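Local coordinates for protein arginine decarboxylase (Campylobacter jejuni subsp. jejuni, PDB 3NZP) that probably catalyses the pyridoxal-phosphate-dependent decarboxylation of arginine to agmatine, an early step in polyamine and spermidine biosynthesis, at residues T228-H233 with K264-I269; M450-G455 with A518-L523. All blocks are in the same frame, centred on the assembly; numbering follows the deposited sequence.

Interaction 1: T228-H233 with K264-I269; sequences TMIHFH and KNLKAI. With PLP (pyridoxal-5'-phosphate), chain E.
Ile230 and Ile269 run alongside each other with their side chains directed alike, the CG1 branches meeting with Ile230 CG1 3.8 Å from Ile269 CG1. Leu266 slants across Ile230 on the same flank: its CD1 sits 3.9 Å from Ile230 CG2 and also reaches the backbone at Met229. The Leu266 side chain gets there because CG is anti to the backbone N (chi1 169°). Farther along, Ile269 CG2 comes to the edge of the Phe232 ring, near its plane. Met229 and Ala268 turn to the other face of the sheet, where their CB atoms are 3.7 Å apart.

These are strands 227-231 and 268-272, parallel neighbours in the TIM-type alpha/beta barrel of the pyridoxal-binding domain, joined through helix 242-260 as a beta-alpha-beta crossover. Tyr255 and Leu258 of that helix pack on Leu266. Ile230 N donates to Ala268 O (3.2 Å), and Lys267 N reaches Thr228 O (3.0 Å) from above the carbonyl plane.

At the end of strand 227-231 His231 reaches the cofactor, its CE1 3.4 Å from PLP C2A at the imidazole edge. His233 follows in the loop, its ring facing the pyridine, PLP C3 lying over its centre, 3.8 Å above the imidazole plane.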
ATOM      1  N   THR B 228     -22.756   1.740 -28.548  1.00 32.53           N
ATOM      2  CA  THR B 228     -23.523   2.879 -28.068  1.00 36.60           C
ATOM      3  C   THR B 228     -22.756   3.994 -27.360  1.00 36.23           C
ATOM      4  O   THR B 228     -23.300   5.089 -27.176  1.00 37.03           O
ATOM      5  CB  THR B 228     -24.647   2.420 -27.145  1.00 35.95           C
ATOM      6  OG1 THR B 228     -24.100   1.684 -26.043  1.00 29.25           O
ATOM      7  CG2 THR B 228     -25.607   1.554 -27.909  1.00 39.62           C
HETATM    8  N   MSE B 229     -21.523   3.727 -26.932  1.00 30.43           N
HETATM    9  CA  MSE B 229     -20.735   4.767 -26.269  1.00 35.86           C
HETATM   10  C   MSE B 229     -19.235   4.584 -26.359  1.00 31.70           C
HETATM   11  O   MSE B 229     -18.739   3.465 -26.499  1.00 32.34           O
HETATM   12  CB  MSE B 229     -21.111   4.913 -24.786  1.00 33.20           C
HETATM   13  CG  MSE B 229     -20.682   3.765 -23.904  1.00 49.62           C
HETATM   14 SE   MSE B 229     -20.594   4.189 -21.975  1.00 71.54          SE
HETATM   15  CE  MSE B 229     -22.467   4.519 -21.574  1.00 52.34           C
ATOM     16  N   ILE B 230     -18.529   5.712 -26.313  1.00 30.15           N
ATOM     17  CA  ILE B 230     -17.075   5.719 -26.309  1.00 37.07           C
ATOM     18  C   ILE B 230     -16.685   6.151 -24.892  1.00 34.21           C
ATOM     19  O   ILE B 230     -17.411   6.906 -24.243  1.00 29.09           O
ATOM     20  CB  ILE B 230     -16.448   6.728 -27.319  1.00 27.41           C
ATOM     21  CG1 ILE B 230     -16.910   8.138 -27.039  1.00 27.07           C
ATOM     22  CG2 ILE B 230     -16.839   6.384 -28.714  1.00 31.29           C
ATOM     23  CD1 ILE B 230     -16.194   9.106 -27.911  1.00 26.74           C
ATOM     24  N   HIS B 231     -15.542   5.673 -24.419  1.00 36.11           N
ATOM     25  CA  HIS B 231     -15.093   5.978 -23.073  1.00 40.90           C
ATOM     26  C   HIS B 231     -13.599   6.263 -23.051  1.00 43.04           C
ATOM     27  O   HIS B 231     -12.841   5.710 -23.853  1.00 43.32           O
ATOM     28  CB  HIS B 231     -15.441   4.778 -22.158  1.00 52.03           C
ATOM     29  CG  HIS B 231     -14.720   4.760 -20.844  1.00 61.45           C
ATOM     30  ND1 HIS B 231     -13.550   4.057 -20.649  1.00 73.11           N
ATOM     31  CD2 HIS B 231     -15.002   5.352 -19.658  1.00 66.29           C
ATOM     32  CE1 HIS B 231     -13.141   4.217 -19.402  1.00 70.06           C
ATOM     33  NE2 HIS B 231     -14.005   4.999 -18.779  1.00 69.70           N
ATOM     34  N   PHE B 232     -13.186   7.152 -22.149  1.00 41.24           N
ATOM     35  CA  PHE B 232     -11.771   7.485 -21.971  1.00 37.30           C
ATOM     36  C   PHE B 232     -11.546   7.739 -20.475  1.00 38.82           C
ATOM     37  O   PHE B 232     -12.474   8.151 -19.769  1.00 33.11           O
ATOM     38  CB  PHE B 232     -11.384   8.709 -22.824  1.00 29.80           C
ATOM     39  CG  PHE B 232     -11.975  10.015 -22.367  1.00 25.34           C
ATOM     40  CD1 PHE B 232     -11.354  10.764 -21.376  1.00 30.21           C
ATOM     41  CD2 PHE B 232     -13.151  10.501 -22.931  1.00 29.44           C
ATOM     42  CE1 PHE B 232     -11.899  11.980 -20.950  1.00 32.16           C
ATOM     43  CE2 PHE B 232     -13.703  11.718 -22.506  1.00 25.99           C
ATOM     44  CZ  PHE B 232     -13.077  12.455 -21.516  1.00 25.29           C
ATOM     45  N   HIS B 233     -10.352   7.427 -19.970  1.00 36.33           N
ATOM     46  CA  HIS B 233     -10.049   7.676 -18.553  1.00 42.06           C
ATOM     47  C   HIS B 233      -8.743   8.441 -18.454  1.00 38.17           C
ATOM     48  O   HIS B 233      -7.734   8.002 -18.986  1.00 39.33           O
ATOM     49  CB  HIS B 233      -9.940   6.364 -17.729  1.00 48.20           C
ATOM     50  CG  HIS B 233      -9.723   6.586 -16.253  1.00 56.58           C
ATOM     51  ND1 HIS B 233     -10.612   7.278 -15.453  1.00 54.81           N
ATOM     52  CD2 HIS B 233      -8.697   6.233 -15.441  1.00 50.94           C
ATOM     53  CE1 HIS B 233     -10.143   7.347 -14.220  1.00 27.95           C
ATOM     54  NE2 HIS B 233      -8.983   6.720 -14.186  1.00 38.90           N
ATOM     55  N   LYS B 264     -24.516   4.927 -35.924  1.00 36.60           N
ATOM     56  CA  LYS B 264     -25.700   5.673 -35.533  1.00 47.66           C
ATOM     57  C   LYS B 264     -26.171   5.471 -34.104  1.00 49.71           C
ATOM     58  O   LYS B 264     -26.767   6.371 -33.501  1.00 52.60           O
ATOM     59  CB  LYS B 264     -26.843   5.394 -36.516  1.00 44.39           C
ATOM     60  CG  LYS B 264     -26.916   6.442 -37.629  1.00 54.58           C
ATOM     61  CD  LYS B 264     -25.571   6.576 -38.368  1.00 59.89           C
ATOM     62  CE  LYS B 264     -25.427   7.920 -39.097  1.00 63.19           C
ATOM     63  NZ  LYS B 264     -25.371   9.098 -38.176  1.00 62.53           N
ATOM     64  N   ASN B 265     -25.887   4.302 -33.549  1.00 49.83           N
ATOM     65  CA  ASN B 265     -26.306   4.025 -32.190  1.00 46.53           C
ATOM     66  C   ASN B 265     -25.397   4.648 -31.148  1.00 42.74           C
ATOM     67  O   ASN B 265     -25.728   4.678 -29.966  1.00 41.93           O
ATOM     68  CB  ASN B 265     -26.393   2.536 -31.966  1.00 55.58           C
ATOM     69  CG  ASN B 265     -27.786   2.106 -31.641  1.00 60.86           C
ATOM     70  OD1 ASN B 265     -28.447   2.704 -30.780  1.00 48.77           O
ATOM     71  ND2 ASN B 265     -28.256   1.061 -32.321  1.00 65.35           N
ATOM     72  N   LEU B 266     -24.247   5.135 -31.595  1.00 36.60           N
ATOM     73  CA  LEU B 266     -23.308   5.780 -30.703  1.00 38.55           C
ATOM     74  C   LEU B 266     -23.928   7.105 -30.266  1.00 37.12           C
ATOM     75  O   LEU B 266     -23.971   8.069 -31.030  1.00 35.05           O
ATOM     76  CB  LEU B 266     -21.987   6.018 -31.422  1.00 39.58           C
ATOM     77  CG  LEU B 266     -20.964   6.914 -30.721  1.00 44.74           C
ATOM     78  CD1 LEU B 266     -20.704   6.434 -29.296  1.00 39.81           C
ATOM     79  CD2 LEU B 266     -19.689   6.909 -31.549  1.00 41.66           C
ATOM     80  N   LYS B 267     -24.409   7.139 -29.028  1.00 38.84           N
ATOM     81  CA  LYS B 267     -25.062   8.316 -28.505  1.00 38.04           C
ATOM     82  C   LYS B 267     -24.611   8.739 -27.114  1.00 40.65           C
ATOM     83  O   LYS B 267     -25.311   9.498 -26.430  1.00 41.13           O
ATOM     84  CB  LYS B 267     -26.570   8.096 -28.509  1.00 37.84           C
ATOM     85  CG  LYS B 267     -27.133   7.784 -29.886  1.00 48.57           C
ATOM     86  CD  LYS B 267     -28.651   7.725 -29.852  1.00 46.89           C
ATOM     87  CE  LYS B 267     -29.223   7.399 -31.214  1.00 52.19           C
ATOM     88  NZ  LYS B 267     -30.697   7.598 -31.179  1.00 58.06           N
ATOM     89  N   ALA B 268     -23.449   8.265 -26.686  1.00 34.00           N
ATOM     90  CA  ALA B 268     -22.963   8.650 -25.375  1.00 36.39           C
ATOM     91  C   ALA B 268     -21.452   8.681 -25.281  1.00 32.63           C
ATOM     92  O   ALA B 268     -20.754   7.972 -26.000  1.00 28.91           O
ATOM     93  CB  ALA B 268     -23.533   7.728 -24.301  1.00 27.02           C
ATOM     94  N   ILE B 269     -20.963   9.538 -24.395  1.00 31.83           N
ATOM     95  CA  ILE B 269     -19.544   9.666 -24.160  1.00 32.93           C
ATOM     96  C   ILE B 269     -19.320   9.487 -22.661  1.00 36.55           C
ATOM     97  O   ILE B 269     -19.980  10.124 -21.831  1.00 31.90           O
ATOM     98  CB  ILE B 269     -19.008  11.037 -24.618  1.00 30.06           C
ATOM     99  CG1 ILE B 269     -19.073  11.154 -26.139  1.00 27.70           C
ATOM    100  CG2 ILE B 269     -17.573  11.191 -24.199  1.00 28.36           C
ATOM    101  CD1 ILE B 269     -18.511  12.459 -26.679  1.00 27.68           C
TER
HETATM  102  N1  PLP E 701     -13.221   5.051 -14.495  1.00 67.11           N
HETATM  103  C2  PLP E 701     -12.369   4.064 -14.790  1.00 70.31           C
HETATM  104  C2A PLP E 701     -12.463   3.392 -16.133  1.00 59.62           C
HETATM  105  C3  PLP E 701     -11.400   3.641 -13.831  1.00 76.36           C
HETATM  106  O3  PLP E 701     -10.526   2.624 -14.126  1.00 79.52           O
HETATM  107  C4  PLP E 701     -11.347   4.337 -12.548  1.00 71.86           C
HETATM  108  C4A PLP E 701     -10.360   3.955 -11.517  1.00 51.54           C
HETATM  109  C5  PLP E 701     -12.307   5.394 -12.307  1.00 70.40           C
HETATM  110  C6  PLP E 701     -13.216   5.716 -13.325  1.00 71.54           C
HETATM  111  C5A PLP E 701     -12.339   6.172 -10.984  1.00 64.15           C
HETATM  112  O4P PLP E 701     -11.741   7.474 -11.124  1.00 52.96           O
HETATM  113  P   PLP E 701     -11.833   8.231  -9.692  1.00 35.39           P
HETATM  114  O1P PLP E 701     -11.490   9.651  -9.891  1.00 54.51           O
HETATM  115  O2P PLP E 701     -13.308   8.137  -9.078  1.00 37.56           O
HETATM  116  O3P PLP E 701     -10.790   7.586  -8.666  1.00 39.43           O

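Interaction 2: M450-G455 with A518-L523; sequences MPDFWG and AYQEVL. With PLP (pyridoxal-5'-phosphate), chain E.
Met450 opens the first segment beside Gln520, while its selenomethionine side chain heads off to Phe444. Pro451 comes next and turns its ring toward the second segment. Its CG lies 3.3 Å from Leu523 CB, and the same ring edge rests near the carbonyl oxygens of Gln520 and Leu523, so the proline meets both aliphatic carbon and backbone. Gln520 slants across this ring.

At Asp452 the contact turns polar. The Asp452 backbone N donates to Gln520 OE1 at 3.1 Å, although that oxygen sits too close to Pro451 CD in the model, which makes the bond doubtful. Gln520 gets its carboxamide there by bending at chi2 (-53°). The other end of the amide is held from within its own segment: Gln520 NE2 donates to Ala518 O at 3.2 Å, nearly straight at 162°, with the amide and carbonyl planes both containing the bond. If the bond to Asp452 holds, one side chain would tie the start of the short helix to the backbone just before Tyr519. The Asp452 side chain crosses that of Gln520 at about a right angle, carboxylate and amide planes 63° apart, and its OD2 lies 3.7 Å from Leu523 CD2.

Tyr519, next to Gln520, carries the segment to the cofactor: its OH donates to PLP O3P at 2.6 Å, with the phosphate oxygen in the plane of the phenol ring.

The weakly bonded helix 451-455 follows strand 438-442 and precedes strand 462-464, and the turn it packs on lies between strands 510-513 and 534-540, all four strands belonging to the mixed sheet. Trp454 and Leu523 also pack on Gly455 and Met525 of the second subunit, placing the contact beside the dimer interface.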
HETATM    1  N   MSE B 450      -5.227   4.422   6.310  1.00 95.20           N
HETATM    2  CA  MSE B 450      -4.764   5.510   5.454  1.00102.45           C
HETATM    3  C   MSE B 450      -3.519   5.184   4.651  1.00103.10           C
HETATM    4  O   MSE B 450      -2.444   5.748   4.875  1.00106.31           O
HETATM    5  CB  MSE B 450      -4.515   6.768   6.292  1.00111.73           C
HETATM    6  CG  MSE B 450      -5.760   7.601   6.538  1.00118.93           C
HETATM    7 SE   MSE B 450      -5.647   8.710   8.129  1.00138.69          SE
HETATM    8  CE  MSE B 450      -6.427   7.498   9.403  1.00126.04           C
ATOM      9  N   PRO B 451      -3.651   4.264   3.690  1.00101.39           N
ATOM     10  CA  PRO B 451      -2.524   3.865   2.844  1.00 98.81           C
ATOM     11  C   PRO B 451      -2.076   4.990   1.899  1.00 93.68           C
ATOM     12  O   PRO B 451      -0.878   5.198   1.718  1.00 89.04           O
ATOM     13  CB  PRO B 451      -3.073   2.644   2.106  1.00102.48           C
ATOM     14  CG  PRO B 451      -4.537   2.961   1.985  1.00100.24           C
ATOM     15  CD  PRO B 451      -4.867   3.497   3.355  1.00 99.68           C
ATOM     16  N   ASP B 452      -3.041   5.715   1.315  1.00 90.06           N
ATOM     17  CA  ASP B 452      -2.744   6.821   0.388  1.00 81.02           C
ATOM     18  C   ASP B 452      -1.809   7.837   1.012  1.00 76.83           C
ATOM     19  O   ASP B 452      -1.261   8.685   0.314  1.00 73.00           O
ATOM     20  CB  ASP B 452      -4.023   7.543  -0.074  1.00 75.71           C
ATOM     21  CG  ASP B 452      -4.500   7.081  -1.447  1.00 77.29           C
ATOM     22  OD1 ASP B 452      -5.367   7.761  -2.061  1.00 70.29           O
ATOM     23  OD2 ASP B 452      -4.006   6.034  -1.910  1.00 76.79           O
ATOM     24  N   PHE B 453      -1.635   7.761   2.326  1.00 75.15           N
ATOM     25  CA  PHE B 453      -0.744   8.686   2.999  1.00 81.13           C
ATOM     26  C   PHE B 453       0.698   8.212   2.788  1.00 84.94           C
ATOM     27  O   PHE B 453       1.576   9.004   2.446  1.00 83.28           O
ATOM     28  CB  PHE B 453      -1.073   8.767   4.493  1.00 79.93           C
ATOM     29  CG  PHE B 453      -0.446   9.946   5.180  1.00 97.56           C
ATOM     30  CD1 PHE B 453      -0.913  11.241   4.942  1.00105.14           C
ATOM     31  CD2 PHE B 453       0.648   9.777   6.027  1.00103.08           C
ATOM     32  CE1 PHE B 453      -0.295  12.355   5.538  1.00109.71           C
ATOM     33  CE2 PHE B 453       1.274  10.880   6.627  1.00105.39           C
ATOM     34  CZ  PHE B 453       0.802  12.169   6.380  1.00108.95           C
ATOM     35  N   TRP B 454       0.932   6.913   2.965  1.00 88.87           N
ATOM     36  CA  TRP B 454       2.262   6.324   2.794  1.00 86.41           C
ATOM     37  C   TRP B 454       2.605   6.105   1.321  1.00 82.18           C
ATOM     38  O   TRP B 454       3.742   6.329   0.893  1.00 74.20           O
ATOM     39  CB  TRP B 454       2.333   4.981   3.521  1.00 91.73           C
ATOM     40  CG  TRP B 454       3.609   4.234   3.276  1.00 98.61           C
ATOM     41  CD1 TRP B 454       4.746   4.280   4.032  1.00 96.05           C
ATOM     42  CD2 TRP B 454       3.885   3.335   2.187  1.00101.06           C
ATOM     43  NE1 TRP B 454       5.709   3.464   3.486  1.00 97.13           N
ATOM     44  CE2 TRP B 454       5.208   2.874   2.353  1.00 97.73           C
ATOM     45  CE3 TRP B 454       3.140   2.875   1.085  1.00 98.43           C
ATOM     46  CZ2 TRP B 454       5.805   1.972   1.459  1.00 92.28           C
ATOM     47  CZ3 TRP B 454       3.736   1.976   0.197  1.00 83.86           C
ATOM     48  CH2 TRP B 454       5.055   1.539   0.393  1.00 82.66           C
ATOM     49  N   GLY B 455       1.614   5.647   0.559  1.00 80.49           N
ATOM     50  CA  GLY B 455       1.805   5.392  -0.859  1.00 86.44           C
ATOM     51  C   GLY B 455       2.151   6.653  -1.630  1.00 92.48           C
ATOM     52  O   GLY B 455       3.178   6.699  -2.317  1.00 95.33           O
ATOM     53  N   ALA B 518     -12.481   6.852   0.396  1.00 26.53           N
ATOM     54  CA  ALA B 518     -12.171   6.399  -0.945  1.00 26.20           C
ATOM     55  C   ALA B 518     -10.749   5.846  -1.059  1.00 34.67           C
ATOM     56  O   ALA B 518      -9.784   6.459  -0.589  1.00 29.67           O
ATOM     57  CB  ALA B 518     -12.373   7.526  -1.924  1.00 24.26           C
ATOM     58  N   TYR B 519     -10.627   4.669  -1.661  1.00 38.77           N
ATOM     59  CA  TYR B 519      -9.325   4.061  -1.839  1.00 37.90           C
ATOM     60  C   TYR B 519      -8.530   3.683  -0.571  1.00 39.98           C
ATOM     61  O   TYR B 519      -7.507   3.022  -0.674  1.00 45.23           O
ATOM     62  CB  TYR B 519      -8.473   4.982  -2.703  1.00 32.29           C
ATOM     63  CG  TYR B 519      -8.938   5.051  -4.127  1.00 31.10           C
ATOM     64  CD1 TYR B 519      -9.052   3.887  -4.885  1.00 32.85           C
ATOM     65  CD2 TYR B 519      -9.209   6.279  -4.743  1.00 24.35           C
ATOM     66  CE1 TYR B 519      -9.410   3.937  -6.221  1.00 34.86           C
ATOM     67  CE2 TYR B 519      -9.570   6.343  -6.085  1.00 20.07           C
ATOM     68  CZ  TYR B 519      -9.662   5.166  -6.818  1.00 31.02           C
ATOM     69  OH  TYR B 519      -9.947   5.188  -8.159  1.00 39.28           O
ATOM     70  N   GLN B 520      -8.967   4.070   0.620  1.00 38.27           N
ATOM     71  CA  GLN B 520      -8.180   3.718   1.799  1.00 35.86           C
ATOM     72  C   GLN B 520      -8.400   2.327   2.313  1.00 42.07           C
ATOM     73  O   GLN B 520      -7.453   1.603   2.603  1.00 44.13           O
ATOM     74  CB  GLN B 520      -8.456   4.687   2.925  1.00 37.49           C
ATOM     75  CG  GLN B 520      -8.203   6.074   2.479  1.00 52.26           C
ATOM     76  CD  GLN B 520      -6.828   6.191   1.886  1.00 57.50           C
ATOM     77  OE1 GLN B 520      -5.832   6.103   2.599  1.00 47.66           O
ATOM     78  NE2 GLN B 520      -6.760   6.372   0.559  1.00 61.80           N
ATOM     79  N   GLU B 521      -9.657   1.944   2.440  1.00 47.34           N
ATOM     80  CA  GLU B 521      -9.952   0.627   2.945  1.00 46.58           C
ATOM     81  C   GLU B 521      -9.472  -0.440   1.977  1.00 46.84           C
ATOM     82  O   GLU B 521      -8.920  -1.455   2.409  1.00 46.89           O
ATOM     83  CB  GLU B 521     -11.446   0.495   3.181  1.00 50.30           C
ATOM     84  CG  GLU B 521     -12.052   1.679   3.898  1.00 44.60           C
ATOM     85  CD  GLU B 521     -13.498   1.447   4.201  1.00 47.16           C
ATOM     86  OE1 GLU B 521     -13.788   0.489   4.946  1.00 52.69           O
ATOM     87  OE2 GLU B 521     -14.345   2.208   3.686  1.00 52.62           O
ATOM     88  N   VAL B 522      -9.679  -0.209   0.678  1.00 52.51           N
ATOM     89  CA  VAL B 522      -9.269  -1.162  -0.361  1.00 63.87           C
ATOM     90  C   VAL B 522      -7.756  -1.314  -0.385  1.00 62.75           C
ATOM     91  O   VAL B 522      -7.223  -2.358  -0.769  1.00 65.69           O
ATOM     92  CB  VAL B 522      -9.744  -0.731  -1.791  1.00 59.48           C
ATOM     93  CG1 VAL B 522     -11.167  -1.219  -2.048  1.00 61.52           C
ATOM     94  CG2 VAL B 522      -9.684   0.774  -1.933  1.00 60.86           C
ATOM     95  N   LEU B 523      -7.064  -0.269   0.037  1.00 57.62           N
ATOM     96  CA  LEU B 523      -5.621  -0.312   0.059  1.00 66.16           C
ATOM     97  C   LEU B 523      -5.101  -0.482   1.479  1.00 71.58           C
ATOM     98  O   LEU B 523      -3.955  -0.151   1.767  1.00 71.99           O
ATOM     99  CB  LEU B 523      -5.060   0.958  -0.579  1.00 72.39           C
ATOM    100  CG  LEU B 523      -5.093   1.052  -2.121  1.00 81.58           C
ATOM    101  CD1 LEU B 523      -6.462   0.652  -2.693  1.00 68.98           C
ATOM    102  CD2 LEU B 523      -4.714   2.472  -2.520  1.00 75.46           C
TER
HETATM  103  N1  PLP E 701     -13.221   5.051 -14.495  1.00 67.11           N
HETATM  104  C2  PLP E 701     -12.369   4.064 -14.790  1.00 70.31           C
HETATM  105  C2A PLP E 701     -12.463   3.392 -16.133  1.00 59.62           C
HETATM  106  C3  PLP E 701     -11.400   3.641 -13.831  1.00 76.36           C
HETATM  107  O3  PLP E 701     -10.526   2.624 -14.126  1.00 79.52           O
HETATM  108  C4  PLP E 701     -11.347   4.337 -12.548  1.00 71.86           C
HETATM  109  C4A PLP E 701     -10.360   3.955 -11.517  1.00 51.54           C
HETATM  110  C5  PLP E 701     -12.307   5.394 -12.307  1.00 70.40           C
HETATM  111  C6  PLP E 701     -13.216   5.716 -13.325  1.00 71.54           C
HETATM  112  C5A PLP E 701     -12.339   6.172 -10.984  1.00 64.15           C
HETATM  113  O4P PLP E 701     -11.741   7.474 -11.124  1.00 52.96           O
HETATM  114  P   PLP E 701     -11.833   8.231  -9.692  1.00 35.39           P
HETATM  115  O1P PLP E 701     -11.490   9.651  -9.891  1.00 54.51           O
HETATM  116  O2P PLP E 701     -13.308   8.137  -9.078  1.00 37.56           O
HETATM  117  O3P PLP E 701     -10.790   7.586  -8.666  1.00 39.43           O

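How the interactions relate
Interaction 1 closes before interaction 2 opens along the chain, and their centres lie 32 Å apart, with the nearest atoms about 6 Å from each other and no touch. The first belongs to the parallel barrel, the second to connections of the eight-stranded mixed sheet, so no strand is shared. Both nevertheless reach the same pyridoxal phosphate: residues 228-233 bring histidines to the pyridine ring end, and 518-523 brings a tyrosine to the phosphate. The cofactor is therefore held by parts of both the barrel and the sheet domain, and because interaction 2 also adjoins the second subunit, the site lies not far from the dimer interface.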